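Histidine triad (HIT) protein (Sinorhizobium meliloti, PDB 3NRD) probably binds nucleotides through its histidine triad domain, here the C-terminal part of a longer protein, with a catalytic role whose substrate is not established. Local coordinates at residues 15-20 and 25-30; 32-37 and 102-107; 69-74 and 96-101. One frame throughout, in Å; residues are numbered along the deposited sequence. Where two conformers were deposited one is given.

Interaction 1. Residues 15-20 and 25-30; sequences GIPIGT and QMRLMN
R27 reaches over from strand 24-29 and lies against G15, I16 and P17 of the strand beside it. Its CB sits 3.5 Å from I16 O, and CG stays near the same oxygen at 4.1 Å. A bend about the CG-CD bond (chi3 83°) then swings NE to G15 O in a weak hydrogen bond; NH2 comes within 2.7 Å of G15 O, but that bond is also weak, bent to 129° at the hydrogen. P17 N lies 3.7 Å above the guanidinium plane, over its centre, and NH1 ends 3.6 Å from P17 CB. Cutting this residue back to an alanine would probably leave G15 O without both donors and open a gap beside the P17 ring. The two strands make an antiparallel hairpin, with 15-20 at one edge of the five-stranded HIT sheet. I16 and L28 form a hydrogen-bonded pair, I16 N to L28 O 2.7 Å and L28 N to I16 O 2.8 Å. On their face of the sheet, which helix 121-134 covers, I18 CG2 packs 4.0 Å from L28 CB. Further on, G19 O accepts M26 N, and G19 has backbone angles that call for glycine.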
ATOM      1  N   GLY A  15       7.711  16.537  -2.432  1.00 24.56           N
ATOM      2  CA  GLY A  15       8.737  15.518  -2.501  1.00 24.51           C
ATOM      3  C   GLY A  15      10.005  16.106  -3.082  1.00 25.08           C
ATOM      4  O   GLY A  15       9.936  16.992  -3.942  1.00 26.91           O
ATOM      5  N   ILE A  16      11.154  15.623  -2.612  1.00 24.65           N
ATOM      6  CA  ILE A  16      12.460  16.022  -3.120  1.00 24.19           C
ATOM      7  C   ILE A  16      12.922  14.956  -4.120  1.00 23.56           C
ATOM      8  O   ILE A  16      12.931  13.796  -3.761  1.00 21.20           O
ATOM      9  CB  ILE A  16      13.480  16.075  -1.993  1.00 24.76           C
ATOM     10  CG1 ILE A  16      13.082  17.124  -0.922  1.00 25.27           C
ATOM     11  CG2 ILE A  16      14.891  16.349  -2.583  1.00 25.00           C
ATOM     12  CD1 ILE A  16      13.700  16.880   0.473  1.00 25.15           C
ATOM     13  N   PRO A  17      13.318  15.333  -5.364  1.00 23.75           N
ATOM     14  CA  PRO A  17      13.794  14.302  -6.302  1.00 23.51           C
ATOM     15  C   PRO A  17      15.074  13.666  -5.824  1.00 23.78           C
ATOM     16  O   PRO A  17      15.918  14.356  -5.341  1.00 24.76           O
ATOM     17  CB  PRO A  17      14.048  15.068  -7.601  1.00 23.53           C
ATOM     18  CG  PRO A  17      14.204  16.447  -7.221  1.00 24.91           C
ATOM     19  CD  PRO A  17      13.442  16.680  -5.938  1.00 25.30           C
ATOM     20  N   ILE A  18      15.162  12.355  -5.853  1.00 24.32           N
ATOM     21  CA  ILE A  18      16.408  11.655  -5.498  1.00 25.73           C
ATOM     22  C   ILE A  18      16.868  10.629  -6.542  1.00 26.33           C
ATOM     23  O   ILE A  18      17.799   9.879  -6.274  1.00 28.56           O
ATOM     24  CB  ILE A  18      16.313  10.995  -4.070  1.00 25.43           C
ATOM     25  CG1 ILE A  18      15.248   9.916  -3.993  1.00 25.33           C
ATOM     26  CG2 ILE A  18      16.023  12.067  -2.991  1.00 25.81           C
ATOM     27  CD1 ILE A  18      15.243   9.210  -2.664  1.00 22.94           C
ATOM     28  N   GLY A  19      16.248  10.615  -7.718  1.00 26.62           N
ATOM     29  CA  GLY A  19      16.643   9.722  -8.806  1.00 26.73           C
ATOM     30  C   GLY A  19      15.455   9.106  -9.516  1.00 25.66           C
ATOM     31  O   GLY A  19      14.310   9.314  -9.147  1.00 24.91           O
ATOM     32  N   THR A  20      15.765   8.353 -10.552  1.00 25.76           N
ATOM     33  CA  THR A  20      14.795   7.604 -11.326  1.00 25.53           C
ATOM     34  C   THR A  20      15.300   6.194 -11.412  1.00 24.53           C
ATOM     35  O   THR A  20      16.506   5.985 -11.472  1.00 25.52           O
ATOM     36  CB  THR A  20      14.665   8.225 -12.725  1.00 26.40           C
ATOM     37  OG1 THR A  20      14.304   9.607 -12.564  1.00 26.77           O
ATOM     38  CG2 THR A  20      13.605   7.529 -13.555  1.00 26.97           C
ATOM     39  N   GLN A  25      10.054   7.397 -11.159  1.00 22.68           N
ATOM     40  CA  GLN A  25      10.782   8.453 -10.479  1.00 23.47           C
ATOM     41  C   GLN A  25      10.693   8.198  -8.976  1.00 23.42           C
ATOM     42  O   GLN A  25       9.656   7.735  -8.496  1.00 22.43           O
ATOM     43  CB  GLN A  25      10.188   9.815 -10.770  1.00 24.71           C
ATOM     44  CG  GLN A  25      10.420  10.305 -12.192  1.00 26.66           C
ATOM     45  CD  GLN A  25       9.710  11.608 -12.507  1.00 28.82           C
ATOM     46  OE1 GLN A  25       9.379  12.366 -11.609  1.00 28.01           O
ATOM     47  NE2 GLN A  25       9.448  11.856 -13.808  1.00 30.41           N
HETATM   48  N   MSE A  26      11.777   8.501  -8.257  1.00 22.83           N
HETATM   49  CA  MSE A  26      11.837   8.381  -6.803  1.00 22.54           C
HETATM   50  C   MSE A  26      11.916   9.759  -6.198  1.00 22.68           C
HETATM   51  O   MSE A  26      12.734  10.592  -6.633  1.00 23.82           O
HETATM   52  CB  MSE A  26      13.079   7.634  -6.344  1.00 22.01           C
HETATM   53  CG  MSE A  26      13.150   6.231  -6.757  1.00 23.67           C
HETATM   54 SE   MSE A  26      14.713   5.308  -5.965  0.75 26.58          SE
HETATM   55  CE  MSE A  26      14.169   5.628  -4.174  1.00 26.93           C
ATOM     56  N   ARG A  27      11.091   9.999  -5.188  1.00 22.04           N
ATOM     57  CA  ARG A  27      11.167  11.226  -4.425  1.00 22.16           C
ATOM     58  C   ARG A  27      11.166  10.923  -2.957  1.00 21.42           C
ATOM     59  O   ARG A  27      10.551   9.985  -2.540  1.00 20.77           O
ATOM     60  CB  ARG A  27      10.003  12.129  -4.739  1.00 22.07           C
ATOM     61  CG  ARG A  27       9.943  12.494  -6.187  1.00 25.18           C
ATOM     62  CD  ARG A  27       8.815  13.426  -6.501  1.00 26.08           C
ATOM     63  NE  ARG A  27       9.096  14.833  -6.243  1.00 27.01           N
ATOM     64  CZ  ARG A  27       9.843  15.626  -7.003  1.00 28.33           C
ATOM     65  NH1 ARG A  27      10.495  15.165  -8.062  1.00 29.94           N
ATOM     66  NH2 ARG A  27       9.963  16.907  -6.673  1.00 29.42           N
ATOM     67  N   LEU A  28      11.856  11.752  -2.191  1.00 21.31           N
ATOM     68  CA  LEU A  28      11.848  11.675  -0.743  1.00 21.02           C
ATOM     69  C   LEU A  28      10.763  12.611  -0.321  1.00 20.83           C
ATOM     70  O   LEU A  28      10.861  13.799  -0.611  1.00 22.77           O
ATOM     71  CB  LEU A  28      13.200  12.127  -0.171  1.00 20.53           C
ATOM     72  CG  LEU A  28      13.356  12.266   1.341  1.00 22.63           C
ATOM     73  CD1 LEU A  28      13.322  10.850   2.043  1.00 22.72           C
ATOM     74  CD2 LEU A  28      14.617  13.078   1.675  1.00 19.59           C
HETATM   75  N   MSE A  29       9.728  12.113   0.329  1.00 20.14           N
HETATM   76  CA  MSE A  29       8.679  12.952   0.883  0.50 20.23           C
HETATM   77  C   MSE A  29       9.345  13.887   1.869  1.00 20.94           C
HETATM   78  O   MSE A  29      10.148  13.428   2.702  1.00 20.53           O
HETATM   79  CB  MSE A  29       7.619  12.093   1.580  0.50 19.81           C
HETATM   80  CG  MSE A  29       6.485  12.848   2.215  0.50 20.54           C
HETATM   81 SE   MSE A  29       5.346  13.701   0.941  0.38 20.85          SE
HETATM   82  CE  MSE A  29       4.156  12.209   0.523  0.50 20.36           C
ATOM     83  N   ASN A  30       9.037  15.185   1.780  1.00 21.00           N
ATOM     84  CA  ASN A  30       9.721  16.136   2.610  1.00 21.66           C
ATOM     85  C   ASN A  30       9.082  16.224   4.000  1.00 22.24           C
ATOM     86  O   ASN A  30       8.547  17.258   4.403  1.00 23.18           O
ATOM     87  CB  ASN A  30       9.788  17.482   1.938  1.00 22.23           C
ATOM     88  CG  ASN A  30      10.787  18.410   2.606  1.00 23.90           C
ATOM     89  OD1 ASN A  30      11.569  18.008   3.467  1.00 23.97           O
ATOM     90  ND2 ASN A  30      10.772  19.650   2.192  1.00 25.00           N
TER

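Interaction 2. Residues 32-37 and 102-107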
ATOM      1  N   ARG A  32      10.664  14.673   7.475  1.00 23.18           N
ATOM      2  CA  ARG A  32      11.696  13.862   8.125  1.00 24.17           C
ATOM      3  C   ARG A  32      11.218  13.019   9.331  1.00 23.25           C
ATOM      4  O   ARG A  32      11.999  12.233   9.866  1.00 23.12           O
ATOM      5  CB  ARG A  32      12.921  14.734   8.503  1.00 25.46           C
ATOM      6  CG  ARG A  32      12.815  15.582   9.762  1.00 29.82           C
ATOM      7  CD  ARG A  32      14.218  16.110  10.219  1.00 36.33           C
ATOM      8  NE  ARG A  32      15.321  15.125  10.104  1.00 38.15           N
ATOM      9  N   ARG A  33       9.961  13.158   9.756  1.00 22.70           N
ATOM     10  CA  ARG A  33       9.455  12.374  10.894  1.00 22.79           C
ATOM     11  C   ARG A  33       9.521  10.874  10.654  1.00 22.31           C
ATOM     12  O   ARG A  33       9.707  10.135  11.610  1.00 22.52           O
ATOM     13  CB  ARG A  33       8.030  12.763  11.228  1.00 23.17           C
ATOM     14  CG  ARG A  33       7.926  14.181  11.817  1.00 23.32           C
ATOM     15  CD  ARG A  33       6.482  14.497  12.094  1.00 23.56           C
ATOM     16  NE  ARG A  33       5.693  14.586  10.861  1.00 21.48           N
ATOM     17  CZ  ARG A  33       4.355  14.569  10.825  1.00 23.23           C
ATOM     18  NH1 ARG A  33       3.610  14.500  11.953  1.00 23.54           N
ATOM     19  NH2 ARG A  33       3.738  14.683   9.649  1.00 23.18           N
ATOM     20  N   TRP A  34       9.374  10.439   9.391  1.00 21.13           N
ATOM     21  CA  TRP A  34       9.650   9.045   9.010  1.00 21.02           C
ATOM     22  C   TRP A  34      10.410   9.049   7.696  1.00 20.72           C
ATOM     23  O   TRP A  34      10.131   9.899   6.851  1.00 22.44           O
ATOM     24  CB  TRP A  34       8.376   8.209   8.839  1.00 20.43           C
ATOM     25  CG  TRP A  34       7.344   8.414   9.842  1.00 20.05           C
ATOM     26  CD1 TRP A  34       7.131   7.675  10.957  1.00 22.15           C
ATOM     27  CD2 TRP A  34       6.342   9.415   9.819  1.00 20.16           C
ATOM     28  NE1 TRP A  34       6.043   8.161  11.641  1.00 22.69           N
ATOM     29  CE2 TRP A  34       5.537   9.227  10.945  1.00 20.72           C
ATOM     30  CE3 TRP A  34       6.038  10.471   8.939  1.00 21.77           C
ATOM     31  CZ2 TRP A  34       4.448  10.054  11.223  1.00 22.00           C
ATOM     32  CZ3 TRP A  34       4.965  11.291   9.225  1.00 20.14           C
ATOM     33  CH2 TRP A  34       4.199  11.095  10.365  1.00 21.05           C
ATOM     34  N   PRO A  35      11.386   8.143   7.514  1.00 21.26           N
ATOM     35  CA  PRO A  35      11.994   8.054   6.164  1.00 20.53           C
ATOM     36  C   PRO A  35      10.979   7.515   5.162  1.00 20.08           C
ATOM     37  O   PRO A  35      10.543   6.345   5.247  1.00 20.64           O
ATOM     38  CB  PRO A  35      13.183   7.125   6.352  1.00 20.99           C
ATOM     39  CG  PRO A  35      13.391   7.013   7.864  1.00 22.12           C
ATOM     40  CD  PRO A  35      12.076   7.289   8.504  1.00 21.82           C
ATOM     41  N   TRP A  36      10.623   8.366   4.204  1.00 19.44           N
ATOM     42  CA  TRP A  36       9.403   8.208   3.403  1.00 18.72           C
ATOM     43  C   TRP A  36       9.732   8.576   1.969  1.00 18.10           C
ATOM     44  O   TRP A  36      10.132   9.711   1.692  1.00 17.61           O
ATOM     45  CB  TRP A  36       8.360   9.116   4.009  1.00 18.74           C
ATOM     46  CG  TRP A  36       7.013   9.146   3.414  1.00 18.85           C
ATOM     47  CD1 TRP A  36       6.581   8.554   2.277  1.00 20.40           C
ATOM     48  CD2 TRP A  36       5.919   9.872   3.927  1.00 18.89           C
ATOM     49  NE1 TRP A  36       5.283   8.869   2.049  1.00 21.35           N
ATOM     50  CE2 TRP A  36       4.847   9.685   3.051  1.00 20.93           C
ATOM     51  CE3 TRP A  36       5.746  10.688   5.054  1.00 22.71           C
ATOM     52  CZ2 TRP A  36       3.600  10.274   3.258  1.00 22.94           C
ATOM     53  CZ3 TRP A  36       4.513  11.276   5.264  1.00 23.42           C
ATOM     54  CH2 TRP A  36       3.455  11.068   4.372  1.00 23.77           C
ATOM     55  N   LEU A  37       9.614   7.586   1.090  1.00 17.57           N
ATOM     56  CA  LEU A  37       9.862   7.718  -0.322  1.00 18.21           C
ATOM     57  C   LEU A  37       8.563   7.552  -1.065  1.00 18.74           C
ATOM     58  O   LEU A  37       7.642   6.842  -0.604  1.00 18.82           O
ATOM     59  CB  LEU A  37      10.804   6.636  -0.788  1.00 17.78           C
ATOM     60  CG  LEU A  37      12.127   6.547  -0.014  1.00 19.27           C
ATOM     61  CD1 LEU A  37      12.983   5.445  -0.614  1.00 18.55           C
ATOM     62  CD2 LEU A  37      12.876   7.869  -0.004  1.00 19.31           C
ATOM     63  N   GLY A 102       7.781   3.289  18.465  1.00 29.53           N
ATOM     64  CA  GLY A 102       8.125   4.552  19.074  1.00 29.86           C
ATOM     65  C   GLY A 102       8.252   5.696  18.092  1.00 28.44           C
ATOM     66  O   GLY A 102       8.472   6.810  18.530  1.00 29.27           O
ATOM     67  N   ASP A 103       8.131   5.457  16.781  1.00 26.28           N
ATOM     68  CA  ASP A 103       8.240   6.551  15.804  1.00 24.76           C
ATOM     69  C   ASP A 103       6.921   7.314  15.850  1.00 24.35           C
ATOM     70  O   ASP A 103       6.019   6.883  16.545  1.00 24.51           O
ATOM     71  CB  ASP A 103       8.656   6.048  14.393  1.00 23.61           C
ATOM     72  CG  ASP A 103       7.543   5.350  13.626  1.00 23.04           C
ATOM     73  OD1 ASP A 103       6.364   5.407  13.981  1.00 21.16           O
ATOM     74  OD2 ASP A 103       7.866   4.695  12.617  1.00 22.97           O
ATOM     75  N   PRO A 104       6.812   8.457  15.164  1.00 23.97           N
ATOM     76  CA  PRO A 104       5.602   9.231  15.378  1.00 24.60           C
ATOM     77  C   PRO A 104       4.341   8.496  14.914  1.00 23.84           C
ATOM     78  O   PRO A 104       4.304   7.955  13.818  1.00 22.14           O
ATOM     79  CB  PRO A 104       5.870  10.503  14.557  1.00 24.21           C
ATOM     80  CG  PRO A 104       7.322  10.687  14.721  1.00 24.20           C
ATOM     81  CD  PRO A 104       7.815   9.270  14.468  1.00 24.29           C
ATOM     82  N   ASN A 105       3.381   8.415  15.834  1.00 24.93           N
ATOM     83  CA  ASN A 105       2.091   7.764  15.660  1.00 24.66           C
ATOM     84  C   ASN A 105       2.131   6.230  15.564  1.00 24.76           C
ATOM     85  O   ASN A 105       1.102   5.614  15.292  1.00 24.48           O
ATOM     86  CB  ASN A 105       1.358   8.335  14.434  1.00 24.04           C
ATOM     87  CG  ASN A 105      -0.167   8.177  14.532  1.00 22.86           C
ATOM     88  OD1 ASN A 105      -0.756   8.408  15.592  1.00 23.01           O
ATOM     89  ND2 ASN A 105      -0.798   7.806  13.431  1.00 20.98           N
ATOM     90  N   TRP A 106       3.288   5.617  15.822  1.00 24.57           N
ATOM     91  CA  TRP A 106       3.364   4.178  15.861  1.00 24.77           C
ATOM     92  C   TRP A 106       2.299   3.635  16.810  1.00 25.71           C
ATOM     93  O   TRP A 106       2.129   4.188  17.907  1.00 25.93           O
ATOM     94  CB  TRP A 106       4.727   3.716  16.362  1.00 25.29           C
ATOM     95  CG  TRP A 106       4.811   2.248  16.493  1.00 25.77           C
ATOM     96  CD1 TRP A 106       4.491   1.483  17.599  1.00 26.23           C
ATOM     97  CD2 TRP A 106       5.233   1.341  15.495  1.00 24.20           C
ATOM     98  NE1 TRP A 106       4.708   0.162  17.331  1.00 24.38           N
ATOM     99  CE2 TRP A 106       5.156   0.044  16.044  1.00 24.47           C
ATOM    100  CE3 TRP A 106       5.672   1.493  14.183  1.00 24.04           C
ATOM    101  CZ2 TRP A 106       5.517  -1.102  15.321  1.00 25.20           C
ATOM    102  CZ3 TRP A 106       6.034   0.360  13.472  1.00 23.51           C
ATOM    103  CH2 TRP A 106       5.946  -0.916  14.039  1.00 23.92           C
ATOM    104  N   PRO A 107       1.578   2.562  16.405  1.00 25.62           N
ATOM    105  CA  PRO A 107       1.629   1.793  15.166  1.00 24.99           C
ATOM    106  C   PRO A 107       0.704   2.291  14.042  1.00 24.49           C
ATOM    107  O   PRO A 107       0.565   1.593  13.034  1.00 25.44           O
ATOM    108  CB  PRO A 107       1.190   0.398  15.633  1.00 26.02           C
ATOM    109  CG  PRO A 107       0.200   0.666  16.653  1.00 25.87           C
ATOM    110  CD  PRO A 107       0.593   1.979  17.327  1.00 26.47           C
TER
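The CA atoms of R33 and P104 stand 6.7 Å apart, where the loop leading into strand 36-41 faces a type II beta turn from D103 to W106, closed by a backbone bond from W106 N to D103 O. That turn belongs to the long connection between strand 94-99 of the HIT sheet and the C-terminal helix 121-134, so the contact joins this connection to the loop before strand 36-41. W34 does most of the work. With CG beside the backbone N (chi1 -42°), its indole presents its N-H edge to the turn, and NE1 donates to P104 O at 2.8 Å. The oxygen is almost exactly in the ring plane and uses an in-plane lone pair, though the bond bends to 145° at the hydrogen. P104 runs past the indole in the opposite direction, P104 CB lying 3.7 Å from W34 CZ2, while P104 CD rests 3.5 Å from R33 O. D103 meets the same indole edge with its carboxylate turned 83° to the ring, D103 OD2 coming 3.5 Å from W34 CD1. That oxygen also takes a salt bridge from R99 NE and a hydrogen bond from R100 N, which probably help to hold the carboxylate's orientation. Beyond the turn, P107 O accepts N87 ND2 of the second subunit. R33, salt-bridged to D31, bends at chi3 so that one face of its guanidinium meets the rim of the W34 ring, W34 CH2 lying 3.5 Å above the guanidinium plane, over its centre.

Interaction 3. Residues 69-74 and 96-101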
ATOM      1  N   ALA A  69      13.297  -2.983   0.383  1.00 19.95           N
ATOM      2  CA  ALA A  69      14.465  -3.704   0.951  1.00 21.19           C
ATOM      3  C   ALA A  69      15.616  -2.736   1.174  1.00 21.16           C
ATOM      4  O   ALA A  69      16.218  -2.725   2.240  1.00 21.51           O
ATOM      5  CB  ALA A  69      14.881  -4.869   0.039  1.00 21.27           C
ATOM      6  N   GLY A  70      15.856  -1.866   0.191  1.00 21.33           N
ATOM      7  CA  GLY A  70      16.909  -0.862   0.291  1.00 21.44           C
ATOM      8  C   GLY A  70      16.670   0.135   1.411  1.00 21.45           C
ATOM      9  O   GLY A  70      17.574   0.439   2.170  1.00 21.63           O
ATOM     10  N   LEU A  71      15.444   0.631   1.505  1.00 20.44           N
ATOM     11  CA  LEU A  71      15.084   1.583   2.548  1.00 20.89           C
ATOM     12  C   LEU A  71      15.257   0.964   3.911  1.00 22.02           C
ATOM     13  O   LEU A  71      15.782   1.632   4.809  1.00 22.97           O
ATOM     14  CB  LEU A  71      13.643   2.096   2.353  1.00 20.03           C
ATOM     15  CG  LEU A  71      13.112   3.107   3.362  1.00 20.85           C
ATOM     16  CD1 LEU A  71      13.979   4.346   3.431  1.00 18.44           C
ATOM     17  CD2 LEU A  71      11.631   3.485   3.019  1.00 19.48           C
ATOM     18  N   LYS A  72      14.848  -0.305   4.066  1.00 22.31           N
ATOM     19  CA  LYS A  72      14.962  -0.989   5.341  1.00 23.04           C
ATOM     20  C   LYS A  72      16.413  -1.163   5.719  1.00 23.89           C
ATOM     21  O   LYS A  72      16.788  -0.937   6.871  1.00 24.13           O
ATOM     22  CB  LYS A  72      14.253  -2.345   5.335  1.00 23.83           C
ATOM     23  CG  LYS A  72      14.065  -2.948   6.749  1.00 24.48           C
ATOM     24  CD  LYS A  72      13.249  -4.281   6.716  1.00 27.87           C
ATOM     25  CE  LYS A  72      13.058  -4.964   8.109  1.00 31.02           C
ATOM     26  NZ  LYS A  72      11.849  -5.926   8.157  1.00 30.20           N
ATOM     27  N   LYS A  73      17.238  -1.549   4.754  1.00 24.60           N
ATOM     28  CA  LYS A  73      18.677  -1.681   4.986  1.00 26.09           C
ATOM     29  C   LYS A  73      19.316  -0.323   5.370  1.00 25.55           C
ATOM     30  O   LYS A  73      20.051  -0.245   6.346  1.00 26.22           O
ATOM     31  CB  LYS A  73      19.366  -2.320   3.756  1.00 27.37           C
ATOM     32  CG  LYS A  73      20.770  -2.811   4.056  1.00 32.83           C
ATOM     33  CD  LYS A  73      21.469  -3.459   2.852  1.00 38.70           C
ATOM     34  CE  LYS A  73      22.914  -3.851   3.234  1.00 41.86           C
ATOM     35  NZ  LYS A  73      23.715  -4.272   2.045  1.00 44.79           N
ATOM     36  N   ALA A  74      18.995   0.733   4.631  1.00 23.48           N
ATOM     37  CA  ALA A  74      19.585   2.065   4.877  1.00 24.43           C
ATOM     38  C   ALA A  74      19.177   2.672   6.238  1.00 24.39           C
ATOM     39  O   ALA A  74      19.989   3.362   6.858  1.00 25.41           O
ATOM     40  CB  ALA A  74      19.254   3.030   3.747  1.00 22.28           C
ATOM     41  N   VAL A  96       6.570   4.318   0.204  1.00 17.62           N
ATOM     42  CA  VAL A  96       7.422   3.285   0.785  1.00 17.20           C
ATOM     43  C   VAL A  96       8.094   3.922   1.976  1.00 18.29           C
ATOM     44  O   VAL A  96       8.970   4.775   1.817  1.00 18.45           O
ATOM     45  CB  VAL A  96       8.488   2.785  -0.189  1.00 17.56           C
ATOM     46  CG1 VAL A  96       9.335   1.644   0.466  1.00 16.27           C
ATOM     47  CG2 VAL A  96       7.858   2.342  -1.493  1.00 15.17           C
ATOM     48  N   ILE A  97       7.654   3.531   3.164  1.00 17.84           N
ATOM     49  CA  ILE A  97       7.930   4.276   4.385  1.00 18.39           C
ATOM     50  C   ILE A  97       8.617   3.358   5.402  1.00 18.15           C
ATOM     51  O   ILE A  97       8.147   2.243   5.625  1.00 19.13           O
ATOM     52  CB  ILE A  97       6.658   4.795   5.034  1.00 18.23           C
ATOM     53  CG1 ILE A  97       5.827   5.678   4.071  1.00 18.55           C
ATOM     54  CG2 ILE A  97       7.011   5.577   6.293  1.00 18.23           C
ATOM     55  CD1 ILE A  97       4.350   5.543   4.264  1.00 18.20           C
ATOM     56  N   ALA A  98       9.699   3.822   6.012  1.00 18.09           N
ATOM     57  CA  ALA A  98      10.441   3.065   7.045  1.00 18.47           C
ATOM     58  C   ALA A  98       9.861   3.358   8.428  1.00 18.96           C
ATOM     59  O   ALA A  98       9.752   4.511   8.813  1.00 19.19           O
ATOM     60  CB  ALA A  98      11.888   3.443   7.025  1.00 18.38           C
ATOM     61  N   ARG A  99       9.558   2.321   9.191  1.00 19.86           N
ATOM     62  CA  ARG A  99       8.909   2.467  10.495  1.00 20.75           C
ATOM     63  C   ARG A  99       9.588   1.678  11.614  1.00 22.75           C
ATOM     64  O   ARG A  99      10.277   0.674  11.380  1.00 22.60           O
ATOM     65  CB  ARG A  99       7.471   1.974  10.478  1.00 20.30           C
ATOM     66  CG  ARG A  99       6.588   2.529   9.414  1.00 20.19           C
ATOM     67  CD  ARG A  99       6.307   3.986   9.564  1.00 20.78           C
ATOM     68  NE  ARG A  99       5.708   4.370  10.842  1.00 22.17           N
ATOM     69  CZ  ARG A  99       4.418   4.387  11.154  1.00 20.50           C
ATOM     70  NH1 ARG A  99       3.485   3.993  10.294  1.00 21.74           N
ATOM     71  NH2 ARG A  99       4.055   4.829  12.362  1.00 20.69           N
ATOM     72  N   ARG A 100       9.317   2.116  12.842  1.00 23.85           N
ATOM     73  CA  ARG A 100       9.763   1.398  13.996  1.00 26.16           C
ATOM     74  C   ARG A 100       8.905   1.799  15.188  1.00 26.50           C
ATOM     75  O   ARG A 100       8.361   2.906  15.245  1.00 25.93           O
ATOM     76  CB  ARG A 100      11.251   1.676  14.247  1.00 27.63           C
ATOM     77  CG  ARG A 100      11.579   3.072  14.814  1.00 32.94           C
ATOM     78  CD  ARG A 100      12.745   3.695  14.103  1.00 38.40           C
ATOM     79  NE  ARG A 100      13.978   2.912  14.231  1.00 42.03           N
ATOM     80  CZ  ARG A 100      14.914   2.748  13.281  1.00 45.24           C
ATOM     81  NH1 ARG A 100      14.777   3.257  12.043  1.00 44.51           N
ATOM     82  NH2 ARG A 100      16.013   2.033  13.570  1.00 46.83           N
ATOM     83  N   GLU A 101       8.790   0.891  16.133  1.00 27.69           N
ATOM     84  CA  GLU A 101       8.126   1.181  17.395  1.00 28.96           C
ATOM     85  C   GLU A 101       8.700   2.441  18.020  1.00 29.26           C
ATOM     86  O   GLU A 101       9.917   2.653  18.041  1.00 28.07           O
ATOM     87  CB  GLU A 101       8.214  -0.001  18.350  1.00 30.12           C
ATOM     88  CG  GLU A 101       7.460   0.217  19.686  1.00 34.14           C
ATOM     89  CD  GLU A 101       7.491  -1.008  20.592  1.00 38.22           C
ATOM     90  OE1 GLU A 101       8.065  -2.036  20.172  1.00 40.11           O
ATOM     91  OE2 GLU A 101       6.948  -0.940  21.718  1.00 41.94           O
TER
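V96 meets L71 of helix 54-75 twice. V96 CG1, anti to its own backbone N, is 3.9 Å from L71 CD2, and the carbonyl V96 O comes nearer still, 3.2 Å from the same methyl. The leucine gets there with CG anti to the backbone N (chi1 -180°), which carries CG and its methyls toward the strand. I97 points its side chain away, to the other face of the sheet where V110 and W111 lie, so it offers L71 only main chain: I97 C is 3.8 Å from L71 CD2. This is helix-on-sheet packing inside the HIT domain. The helix segment runs at 29° to the strand with axes 8.4 Å apart at closest, and V96 and I97 appear by sequence to close the family's histidine motif. I80 and F127 also touch L71 and help bury it, while K72, the next residue of the helix, is salt-bridged through NZ to E48 of the second subunit. A98 turns back to the helix. Its CB lies 3.9 Å from L71 CG and almost as close to L71 CD2, at 4.0 Å. The backbone takes part here too: A98 N is 3.6 Å from L71 CD2, leaving that methyl lodged over the peptide chain between V96 O and A98 N.

How the interactions relate
All three contacts reach one antiparallel sheet. Interaction 1 is its edge hairpin, partly buried and built chiefly of backbone bonds. Interaction 3 is the buried one, a leucine packed on apolar side chains and strand backbone, without hydrogen bonds between the segments. Interaction 2 lies toward the periphery, where one indole N-H bond and proline packing hold a loop. Segment 32-37, which runs into strand 36-41, joins them: M29 N bonds W36 O on one side at 2.8 Å, while P35 O receives A98 N and L37 O receives V96 N on the other. Interaction 3 is nested within the chain loop that interaction 2 closes, and both segment pairs, unlike interaction 1, touch the second subunit.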